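Local coordinates for protein endoglucanase CEL5A (PDB 4AFM) that probably binds xyloglucan and related beta-glucans through this non-catalytic carbohydrate-binding module, which is appended to a family 5 glycoside hydrolase, at residues E46-F60 against A73-F87. Numbering follows the deposited sequence.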
loop_
_atom_site.group_PDB
_atom_site.type_symbol
_atom_site.label_atom_id
_atom_site.label_comp_id
_atom_site.label_asym_id
_atom_site.label_seq_id
_atom_site.Cartn_x
_atom_site.Cartn_y
_atom_site.Cartn_z
ATOM N N GLU A 46 1.831 5.762 -15.887
ATOM C CA GLU A 46 0.541 5.110 -16.078
ATOM C C GLU A 46 0.377 4.088 -15.022
ATOM O O GLU A 46 1.372 3.600 -14.432
ATOM C CB GLU A 46 0.415 4.453 -17.439
ATOM C CG GLU A 46 1.513 3.542 -17.813
ATOM C CD GLU A 46 1.428 3.105 -19.265
ATOM O OE1 GLU A 46 0.769 3.804 -20.110
ATOM O OE2 GLU A 46 2.070 2.022 -19.501
ATOM N N ILE A 47 -0.867 3.814 -14.688
ATOM C CA ILE A 47 -1.187 2.735 -13.757
ATOM C C ILE A 47 -1.844 1.623 -14.554
ATOM O O ILE A 47 -2.847 1.929 -15.309
ATOM C CB ILE A 47 -2.112 3.286 -12.656
ATOM C CG1 ILE A 47 -1.311 4.320 -11.778
ATOM C CG2 ILE A 47 -2.666 2.139 -11.760
ATOM C CD1 ILE A 47 -2.159 5.056 -10.834
ATOM N N LYS A 48 -1.426 0.422 -14.459
ATOM C CA LYS A 48 -2.025 -0.673 -15.195
ATOM C C LYS A 48 -2.516 -1.690 -14.201
ATOM O O LYS A 48 -1.808 -2.075 -13.230
ATOM C CB LYS A 48 -0.982 -1.353 -16.072
ATOM C CG LYS A 48 -0.397 -0.335 -17.065
ATOM C CD LYS A 48 0.388 -1.070 -18.110
ATOM C CE LYS A 48 1.806 -1.116 -17.754
ATOM N NZ LYS A 48 2.462 -1.121 -19.108
ATOM N N VAL A 49 -3.706 -2.219 -14.410
ATOM C CA VAL A 49 -4.334 -3.156 -13.451
ATOM C C VAL A 49 -4.771 -4.404 -14.209
ATOM O O VAL A 49 -5.586 -4.240 -15.192
ATOM C CB VAL A 49 -5.566 -2.486 -12.775
ATOM C CG1 VAL A 49 -6.135 -3.462 -11.758
ATOM C CG2 VAL A 49 -5.193 -1.181 -12.093
ATOM N N ASP A 50 -4.348 -5.551 -13.828
ATOM C CA ASP A 50 -4.882 -6.811 -14.375
ATOM C C ASP A 50 -6.048 -7.173 -13.530
ATOM O O ASP A 50 -5.921 -7.348 -12.270
ATOM C CB ASP A 50 -3.836 -7.888 -14.346
ATOM C CG ASP A 50 -2.630 -7.609 -15.216
ATOM O OD1 ASP A 50 -2.605 -6.700 -16.042
ATOM O OD2 ASP A 50 -1.626 -8.371 -14.998
ATOM N N TYR A 51 -7.219 -7.362 -14.130
ATOM C CA TYR A 51 -8.493 -7.532 -13.379
ATOM C C TYR A 51 -9.446 -8.351 -14.183
ATOM O O TYR A 51 -9.306 -8.448 -15.422
ATOM C CB TYR A 51 -9.108 -6.173 -13.014
ATOM C CG TYR A 51 -9.756 -5.476 -14.155
ATOM C CD1 TYR A 51 -8.956 -4.947 -15.210
ATOM C CD2 TYR A 51 -11.155 -5.397 -14.269
ATOM C CE1 TYR A 51 -9.584 -4.402 -16.336
ATOM C CE2 TYR A 51 -11.730 -4.813 -15.382
ATOM C CZ TYR A 51 -10.920 -4.313 -16.378
ATOM O OH TYR A 51 -11.525 -3.747 -17.521
ATOM N N SER A 52 -10.460 -8.831 -13.513
ATOM C CA SER A 52 -11.632 -9.432 -14.203
ATOM C C SER A 52 -12.800 -9.361 -13.277
ATOM O O SER A 52 -12.673 -9.189 -12.057
ATOM C CB SER A 52 -11.339 -10.767 -14.681
ATOM O OG SER A 52 -11.164 -11.670 -13.704
ATOM N N GLY A 53 -14.030 -9.580 -13.802
ATOM C CA GLY A 53 -15.199 -9.861 -13.029
ATOM C C GLY A 53 -16.156 -8.702 -12.901
ATOM O O GLY A 53 -17.331 -8.896 -12.611
ATOM N N ALA A 54 -15.661 -7.478 -13.049
ATOM C CA ALA A 54 -16.483 -6.256 -12.940
ATOM C C ALA A 54 -15.730 -5.218 -13.729
ATOM O O ALA A 54 -14.529 -5.280 -13.899
ATOM C CB ALA A 54 -16.634 -5.815 -11.486
ATOM N N ASP A 55 -16.472 -4.165 -14.071
ATOM C CA ASP A 55 -15.781 -2.976 -14.585
ATOM C C ASP A 55 -15.057 -2.242 -13.478
ATOM O O ASP A 55 -15.401 -2.401 -12.297
ATOM C CB ASP A 55 -16.758 -2.103 -15.361
ATOM C CG ASP A 55 -17.149 -2.785 -16.716
ATOM O OD1 ASP A 55 -16.280 -3.181 -17.460
ATOM O OD2 ASP A 55 -18.435 -3.001 -16.763
ATOM N N ILE A 56 -14.028 -1.521 -13.831
ATOM C CA ILE A 56 -13.066 -0.974 -12.894
ATOM C C ILE A 56 -12.989 0.507 -13.050
ATOM O O ILE A 56 -13.064 1.082 -14.159
ATOM C CB ILE A 56 -11.699 -1.657 -13.079
ATOM C CG1 ILE A 56 -10.747 -1.348 -11.909
ATOM C CG2 ILE A 56 -11.073 -1.299 -14.424
ATOM C CD1 ILE A 56 -9.500 -2.193 -11.952
ATOM N N VAL A 57 -12.783 1.231 -11.953
ATOM C CA VAL A 57 -12.460 2.674 -11.977
ATOM C C VAL A 57 -11.271 2.955 -11.080
ATOM O O VAL A 57 -11.000 2.241 -10.119
ATOM C CB VAL A 57 -13.661 3.590 -11.620
ATOM C CG1 VAL A 57 -14.775 3.427 -12.634
ATOM C CG2 VAL A 57 -14.167 3.270 -10.224
ATOM N N LEU A 58 -10.627 4.073 -11.358
ATOM C CA LEU A 58 -9.548 4.627 -10.553
ATOM C C LEU A 58 -10.061 5.928 -10.002
ATOM O O LEU A 58 -10.664 6.768 -10.741
ATOM C CB LEU A 58 -8.297 4.841 -11.414
ATOM C CG LEU A 58 -7.108 5.496 -10.690
ATOM C CD1 LEU A 58 -6.557 4.563 -9.624
ATOM C CD2 LEU A 58 -6.035 5.795 -11.778
ATOM N N ILE A 59 -9.863 6.213 -8.737
ATOM C CA ILE A 59 -10.324 7.429 -7.982
ATOM C C ILE A 59 -9.075 8.193 -7.589
ATOM O O ILE A 59 -8.251 7.581 -6.841
ATOM C CB ILE A 59 -11.136 7.072 -6.677
ATOM C CG1 ILE A 59 -12.255 6.062 -6.908
ATOM C CG2 ILE A 59 -11.627 8.341 -6.010
ATOM C CD1 ILE A 59 -13.257 6.436 -7.978
ATOM N N PHE A 60 -8.907 9.453 -7.922
ATOM C CA PHE A 60 -7.997 10.383 -7.227
ATOM C C PHE A 60 -8.865 11.350 -6.500
ATOM O O PHE A 60 -9.778 11.967 -7.182
ATOM C CB PHE A 60 -7.082 11.106 -8.206
ATOM C CG PHE A 60 -5.802 10.382 -8.537
ATOM C CD1 PHE A 60 -5.774 8.992 -8.862
ATOM C CD2 PHE A 60 -4.638 11.083 -8.504
ATOM C CE1 PHE A 60 -4.532 8.407 -9.174
ATOM C CE2 PHE A 60 -3.411 10.445 -8.855
ATOM C CZ PHE A 60 -3.370 9.117 -9.122
ATOM N N ALA A 73 -12.222 12.496 -8.516
ATOM C CA ALA A 73 -11.746 12.313 -9.982
ATOM C C ALA A 73 -11.985 10.795 -10.242
ATOM O O ALA A 73 -10.938 10.022 -10.032
ATOM C CB ALA A 73 -10.426 12.828 -10.206
ATOM N N GLN A 74 -13.117 10.336 -10.536
ATOM C CA GLN A 74 -13.446 8.961 -10.852
ATOM C C GLN A 74 -13.179 8.785 -12.340
ATOM O O GLN A 74 -13.886 9.496 -13.177
ATOM C CB GLN A 74 -14.799 8.683 -10.480
ATOM C CG GLN A 74 -15.268 7.339 -10.749
ATOM C CD GLN A 74 -16.551 7.116 -10.096
ATOM O OE1 GLN A 74 -16.887 7.445 -8.980
ATOM N NE2 GLN A 74 -17.426 6.537 -10.924
ATOM N N ILE A 75 -12.299 7.909 -12.718
ATOM C CA ILE A 75 -11.984 7.738 -14.110
ATOM C C ILE A 75 -12.091 6.310 -14.496
ATOM O O ILE A 75 -11.703 5.354 -13.843
ATOM C CB ILE A 75 -10.810 8.291 -14.729
ATOM C CG1 ILE A 75 -9.708 7.793 -13.886
ATOM C CG2 ILE A 75 -10.778 9.825 -14.729
ATOM C CD1 ILE A 75 -8.341 8.013 -14.609
ATOM N N SER A 76 -12.661 6.201 -15.694
ATOM C CA SER A 76 -12.649 4.893 -16.395
ATOM C C SER A 76 -11.285 4.729 -17.028
ATOM O O SER A 76 -10.580 5.634 -17.234
ATOM C CB SER A 76 -13.811 4.849 -17.423
ATOM O OG SER A 76 -13.556 5.939 -18.171
ATOM N N PRO A 77 -10.962 3.464 -17.425
ATOM C CA PRO A 77 -9.652 3.263 -18.086
ATOM C C PRO A 77 -9.469 4.132 -19.312
ATOM O O PRO A 77 -10.429 4.321 -20.066
ATOM C CB PRO A 77 -9.783 1.771 -18.484
ATOM C CG PRO A 77 -10.709 1.157 -17.425
ATOM C CD PRO A 77 -11.702 2.238 -17.194
ATOM N N TYR A 78 -8.279 4.603 -19.511
ATOM C CA TYR A 78 -7.963 5.208 -20.800
ATOM C C TYR A 78 -8.273 4.181 -21.865
ATOM O O TYR A 78 -8.905 4.540 -22.924
ATOM C CB TYR A 78 -6.534 5.635 -20.796
ATOM C CG TYR A 78 -6.089 6.369 -22.043
ATOM C CD1 TYR A 78 -6.874 7.274 -22.696
ATOM C CD2 TYR A 78 -4.902 5.996 -22.629
ATOM C CE1 TYR A 78 -6.390 7.901 -23.941
ATOM C CE2 TYR A 78 -4.365 6.654 -23.772
ATOM C CZ TYR A 78 -5.143 7.526 -24.379
ATOM O OH TYR A 78 -4.628 8.143 -25.568
ATOM N N TYR A 79 -7.883 2.931 -21.704
ATOM C CA TYR A 79 -8.363 1.822 -22.494
ATOM C C TYR A 79 -8.138 0.572 -21.704
ATOM O O TYR A 79 -7.332 0.529 -20.740
ATOM C CB TYR A 79 -7.663 1.763 -23.892
ATOM C CG TYR A 79 -6.181 1.558 -23.775
ATOM C CD1 TYR A 79 -5.329 2.673 -23.637
ATOM C CD2 TYR A 79 -5.620 0.299 -23.784
ATOM C CE1 TYR A 79 -3.943 2.446 -23.501
ATOM C CE2 TYR A 79 -4.225 0.103 -23.687
ATOM C CZ TYR A 79 -3.451 1.225 -23.561
ATOM O OH TYR A 79 -2.034 1.018 -23.390
ATOM N N VAL A 80 -8.829 -0.462 -22.131
ATOM C CA VAL A 80 -8.585 -1.841 -21.685
ATOM C C VAL A 80 -8.072 -2.642 -22.849
ATOM O O VAL A 80 -8.482 -2.424 -24.031
ATOM C CB VAL A 80 -9.773 -2.466 -20.986
ATOM C CG1 VAL A 80 -10.254 -1.554 -19.798
ATOM C CG2 VAL A 80 -10.913 -2.783 -21.836
ATOM N N VAL A 81 -7.227 -3.598 -22.589
ATOM C CA VAL A 81 -6.715 -4.562 -23.586
ATOM C C VAL A 81 -6.546 -5.846 -22.867
ATOM O O VAL A 81 -6.022 -5.847 -21.720
ATOM C CB VAL A 81 -5.464 -4.086 -24.261
ATOM C CG1 VAL A 81 -4.313 -3.828 -23.289
ATOM C CG2 VAL A 81 -4.999 -5.092 -25.318
ATOM N N ASP A 82 -6.863 -7.095 -23.309
ATOM C CA ASP A 82 -6.275 -8.440 -22.606
ATOM C C ASP A 82 -6.200 -8.694 -20.997
ATOM O O ASP A 82 -5.307 -9.160 -20.374
ATOM C CB ASP A 82 -4.811 -8.538 -22.931
ATOM C CG ASP A 82 -4.269 -9.946 -22.827
ATOM O OD1 ASP A 82 -5.023 -10.955 -22.976
ATOM O OD2 ASP A 82 -3.024 -9.971 -22.531
ATOM N N GLY A 83 -7.270 -8.284 -20.490
ATOM C CA GLY A 83 -7.600 -8.303 -19.037
ATOM C C GLY A 83 -6.883 -7.174 -18.328
ATOM O O GLY A 83 -6.718 -7.368 -17.070
ATOM N N THR A 84 -6.464 -6.121 -18.914
ATOM C CA THR A 84 -5.676 -5.077 -18.297
ATOM C C THR A 84 -6.258 -3.720 -18.540
ATOM O O THR A 84 -6.530 -3.350 -19.735
ATOM C CB THR A 84 -4.208 -5.077 -18.804
ATOM O OG1 THR A 84 -3.635 -6.353 -18.587
ATOM C CG2 THR A 84 -3.349 -4.002 -18.210
ATOM N N ALA A 85 -6.514 -2.933 -17.533
ATOM C CA ALA A 85 -6.943 -1.526 -17.671
ATOM C C ALA A 85 -5.748 -0.627 -17.565
ATOM O O ALA A 85 -4.857 -0.832 -16.651
ATOM C CB ALA A 85 -7.885 -1.186 -16.533
ATOM N N VAL A 86 -5.656 0.369 -18.410
ATOM C CA VAL A 86 -4.556 1.345 -18.392
ATOM C C VAL A 86 -5.113 2.662 -18.060
ATOM O O VAL A 86 -6.097 3.141 -18.717
ATOM C CB VAL A 86 -3.833 1.340 -19.740
ATOM C CG1 VAL A 86 -2.756 2.411 -19.733
ATOM C CG2 VAL A 86 -3.307 -0.036 -20.091
ATOM N N PHE A 87 -4.533 3.381 -17.076
ATOM C CA PHE A 87 -4.915 4.732 -16.692
ATOM C C PHE A 87 -3.672 5.611 -16.874
ATOM O O PHE A 87 -2.580 5.166 -16.528
ATOM C CB PHE A 87 -5.365 4.803 -15.233
ATOM C CG PHE A 87 -6.513 3.893 -14.905
ATOM C CD1 PHE A 87 -6.299 2.590 -14.480
ATOM C CD2 PHE A 87 -7.850 4.340 -14.997
ATOM C CE1 PHE A 87 -7.313 1.772 -14.141
ATOM C CE2 PHE A 87 -8.885 3.497 -14.656
ATOM C CZ PHE A 87 -8.625 2.223 -14.215
HETATM O O HOH W 1 -0.485 3.354 -23.054
#
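Strand 46-52 pairs antiparallel with strand 84-87, and strand 56-60 does the same with strand 73-75, each at 159°; the pairing shifts by one residue between Asp50 and Leu58, giving two separate ladders joined by loops. Ile47 with Phe87 and Val49 with Ala85 are hydrogen-bonded pairs in the first, closed by Tyr51 N to Gly83 O (3.0 Å); Leu58 with Ile75 and Phe60 with Ala73 are those of the second. The type I' turn from Val81 to Thr84 connects strand 79-81 to strand 84-87, and a classic beta bulge sets Tyr78 and Tyr79 against Val86. Each ladder belongs to a different antiparallel sheet of this family 65 carbohydrate-binding module, and the sheets meet as in a beta-sandwich: Phe87 from one lies against Leu58 from the other. Leu58 CB sits over a face of the Phe87 ring in a CH-pi contact, 3.7 Å from its centroid, while Val49 CG2 touches the ring edge at CE1 (4.2 Å). With CG anti to the backbone N (chi1 177°) and chi2 at 67°, Leu58 also brings CD2 to 3.7 Å from Phe87 CB. Tyr51 sets CE1 against Ala85 CB (3.6 Å), and Ile56 CG2 rests over one face of its ring, reaching Ala85 CB (3.8 Å) as well. On the other side of the first ladder, Asp50 and Thr84 run side by side; Thr84 OG1 donates to Asp50 OD1 (2.8 Å) from above the carboxylate plane.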